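Probable glutathione reductase (Sinorhizobium meliloti, PDB 4DNA) probably reduces glutathione disulfide to glutathione with NADPH, working as an FAD-containing homodimer with a redox-active disulfide. Local coordinates at residues 36-41 with 90-95. Numbering follows the deposited sequence.
With FAD (flavin-adenine dinucleotide), chain C.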
# COMPACT_ATOMS: atom_id res chain seq x y z
N GLU A 36 26.79 3.48 24.58
CA GLU A 36 28.09 2.80 24.53
C GLU A 36 28.59 2.46 23.11
O GLU A 36 29.58 1.74 22.94
CB GLU A 36 28.04 1.52 25.35
CG GLU A 36 27.23 0.38 24.74
CD GLU A 36 27.50 -0.95 25.43
OE1 GLU A 36 28.45 -1.02 26.26
OE2 GLU A 36 26.76 -1.92 25.16
N PHE A 37 27.89 2.96 22.10
CA PHE A 37 28.18 2.56 20.74
C PHE A 37 27.77 3.67 19.78
O PHE A 37 28.58 4.56 19.49
CB PHE A 37 27.54 1.18 20.43
CG PHE A 37 27.77 0.68 19.03
CD1 PHE A 37 29.04 0.73 18.44
CD2 PHE A 37 26.72 0.14 18.28
CE1 PHE A 37 29.25 0.28 17.14
CE2 PHE A 37 26.92 -0.32 16.98
CZ PHE A 37 28.19 -0.25 16.42
N ARG A 38 26.52 3.64 19.31
CA ARG A 38 26.01 4.61 18.33
C ARG A 38 24.56 5.01 18.61
O ARG A 38 23.68 4.15 18.68
CB ARG A 38 26.15 4.08 16.90
CG ARG A 38 27.57 4.06 16.36
CD ARG A 38 27.59 3.61 14.91
NE ARG A 38 27.37 4.70 13.97
CZ ARG A 38 27.38 4.56 12.65
NH1 ARG A 38 27.59 3.38 12.09
NH2 ARG A 38 27.17 5.62 11.87
N TYR A 39 24.33 6.32 18.76
CA TYR A 39 23.00 6.88 19.03
C TYR A 39 21.99 6.59 17.91
O TYR A 39 22.31 6.72 16.72
CB TYR A 39 23.09 8.39 19.33
CG TYR A 39 23.46 8.68 20.78
CD1 TYR A 39 22.48 8.68 21.79
CD2 TYR A 39 24.78 8.95 21.14
CE1 TYR A 39 22.82 8.94 23.11
CE2 TYR A 39 25.12 9.21 22.46
CZ TYR A 39 24.14 9.21 23.44
OH TYR A 39 24.49 9.46 24.75
N GLY A 40 20.77 6.21 18.30
CA GLY A 40 19.74 5.79 17.34
C GLY A 40 19.39 4.33 17.55
O GLY A 40 18.29 3.90 17.18
N GLY A 41 20.32 3.56 18.12
CA GLY A 41 20.06 2.19 18.56
C GLY A 41 19.95 1.19 17.44
O GLY A 41 20.19 1.52 16.27
N GLN A 90 26.18 6.20 4.90
CA GLN A 90 26.02 7.64 4.76
C GLN A 90 24.69 8.03 5.37
O GLN A 90 24.56 9.10 5.96
CB GLN A 90 26.14 8.11 3.29
CG GLN A 90 26.21 9.64 3.16
CD GLN A 90 27.03 10.14 1.97
OE1 GLN A 90 26.67 9.92 0.80
NE2 GLN A 90 28.12 10.86 2.26
N GLU A 91 23.72 7.13 5.26
CA GLU A 91 22.38 7.41 5.73
C GLU A 91 22.24 7.23 7.23
O GLU A 91 21.66 8.08 7.92
CB GLU A 91 21.34 6.57 4.99
CG GLU A 91 19.89 6.89 5.36
CD GLU A 91 19.54 8.38 5.29
OE1 GLU A 91 20.24 9.19 4.63
OE2 GLU A 91 18.51 8.76 5.89
N ILE A 92 22.77 6.12 7.75
CA ILE A 92 22.65 5.88 9.17
C ILE A 92 23.47 6.89 9.96
O ILE A 92 23.07 7.30 11.05
CB ILE A 92 22.97 4.42 9.55
CG1 ILE A 92 24.45 4.12 9.44
CG2 ILE A 92 22.18 3.48 8.65
CD1 ILE A 92 24.83 2.89 10.23
N ALA A 93 24.58 7.33 9.38
CA ALA A 93 25.38 8.40 9.97
C ALA A 93 24.57 9.69 10.04
O ALA A 93 24.59 10.38 11.05
CB ALA A 93 26.68 8.62 9.22
N ARG A 94 23.85 9.99 8.96
CA ARG A 94 22.96 11.16 8.90
C ARG A 94 21.86 11.05 9.96
O ARG A 94 21.62 12.01 10.70
CB ARG A 94 22.34 11.30 7.51
CG ARG A 94 21.51 12.55 7.32
CD ARG A 94 20.79 12.56 5.98
NE ARG A 94 19.59 11.71 5.98
CZ ARG A 94 18.40 12.07 6.46
NH1 ARG A 94 18.21 13.28 7.00
NH2 ARG A 94 17.38 11.21 6.41
N LEU A 95 21.21 9.89 10.03
CA LEU A 95 20.19 9.66 11.04
C LEU A 95 20.76 9.76 12.44
O LEU A 95 20.26 10.56 13.24
CB LEU A 95 19.50 8.32 10.84
CG LEU A 95 18.51 8.17 9.67
CD1 LEU A 95 17.81 6.81 9.73
CD2 LEU A 95 17.48 9.30 9.62
PA FAD C . 17.85 -0.49 21.16
O1A FAD C . 18.22 -1.96 21.11
O2A FAD C . 17.30 0.25 19.96
O5B FAD C . 19.13 0.35 21.66
C5B FAD C . 19.50 0.46 23.04
C4B FAD C . 20.89 1.06 23.05
O4B FAD C . 21.53 0.97 24.32
C3B FAD C . 21.78 0.32 22.06
O3B FAD C . 22.26 1.27 21.09
C2B FAD C . 22.87 -0.30 22.91
O2B FAD C . 24.12 -0.31 22.22
C1B FAD C . 22.90 0.60 24.14
N9A FAD C . 23.36 -0.07 25.38
C8A FAD C . 23.18 -1.38 25.66
N7A FAD C . 23.68 -1.71 26.87
C5A FAD C . 24.19 -0.59 27.39
C6A FAD C . 24.87 -0.27 28.65
N6A FAD C . 25.07 -1.27 29.54
N1A FAD C . 25.27 1.02 28.85
C2A FAD C . 25.05 1.97 27.91
N3A FAD C . 24.43 1.74 26.73
C4A FAD C . 23.98 0.49 26.41
N1 FAD C . 11.32 -3.40 14.68
C2 FAD C . 10.29 -2.92 13.95
O2 FAD C . 9.34 -2.35 14.53
N3 FAD C . 10.24 -3.06 12.61
C4 FAD C . 11.22 -3.67 11.90
O4 FAD C . 11.14 -3.76 10.65
C4X FAD C . 12.38 -4.22 12.64
N5 FAD C . 13.40 -4.84 12.00
C5X FAD C . 14.45 -5.32 12.72
C6 FAD C . 15.51 -5.96 12.06
C7 FAD C . 16.59 -6.47 12.79
C7M FAD C . 17.70 -7.16 12.03
C8 FAD C . 16.63 -6.32 14.28
C8M FAD C . 17.78 -6.83 15.11
C9 FAD C . 15.59 -5.68 14.93
C9A FAD C . 14.50 -5.18 14.21
N10 FAD C . 13.45 -4.54 14.89
C10 FAD C . 12.37 -4.04 14.11
C1' FAD C . 13.49 -4.40 16.35
C2' FAD C . 13.91 -3.02 16.83
O2' FAD C . 15.17 -2.67 16.24
C3' FAD C . 13.97 -2.97 18.35
O3' FAD C . 12.75 -3.52 18.87
C4' FAD C . 14.15 -1.55 18.90
O4' FAD C . 15.44 -1.05 18.53
C5' FAD C . 14.02 -1.53 20.42
O5' FAD C . 14.87 -0.50 20.93
P FAD C . 15.31 -0.39 22.48
O1P FAD C . 14.77 0.91 23.05
O2P FAD C . 15.03 -1.69 23.19
O3P FAD C . 16.90 -0.20 22.42
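Of residues 36-41, Arg-38 alone touches residues 90-95, and there its guanidinium meets only hydrocarbon. Its NH1 lies 3.4 Å from Ile-92 CD1, the two side chains crossing at about a right angle, while NH2 comes edge-on to Ala-93, 3.8 Å from its CA. The charge is answered on the same helix: NE forms a salt bridge with Glu-96 and NH1 one with Glu-89, and the two hold the guanidinium beside Ile-92. A bend at chi3 (86°) turns the group onto the helix, and nearer its root Arg-38 CG sits over one face of the Phe-37 ring. On the cofactor side, Glu-36 lays its chain along the adenine of FAD, with CG 3.7 Å from FAD C4A, and OE1 is tied to Arg-114 by a salt bridge. An alanine in place of Glu-36 would probably uncover this part of the adenine and leave Arg-114 without that carboxylate. Beyond Phe-37, a type II turn from Arg-38 to Gly-41 places Gly-41 CA 3.5 Å from FAD O3B. A loop after the second strand of a Rossmann-type domain, flanking the adenosine half of FAD, is characteristic of the FAD site in this disulfide oxidoreductase family.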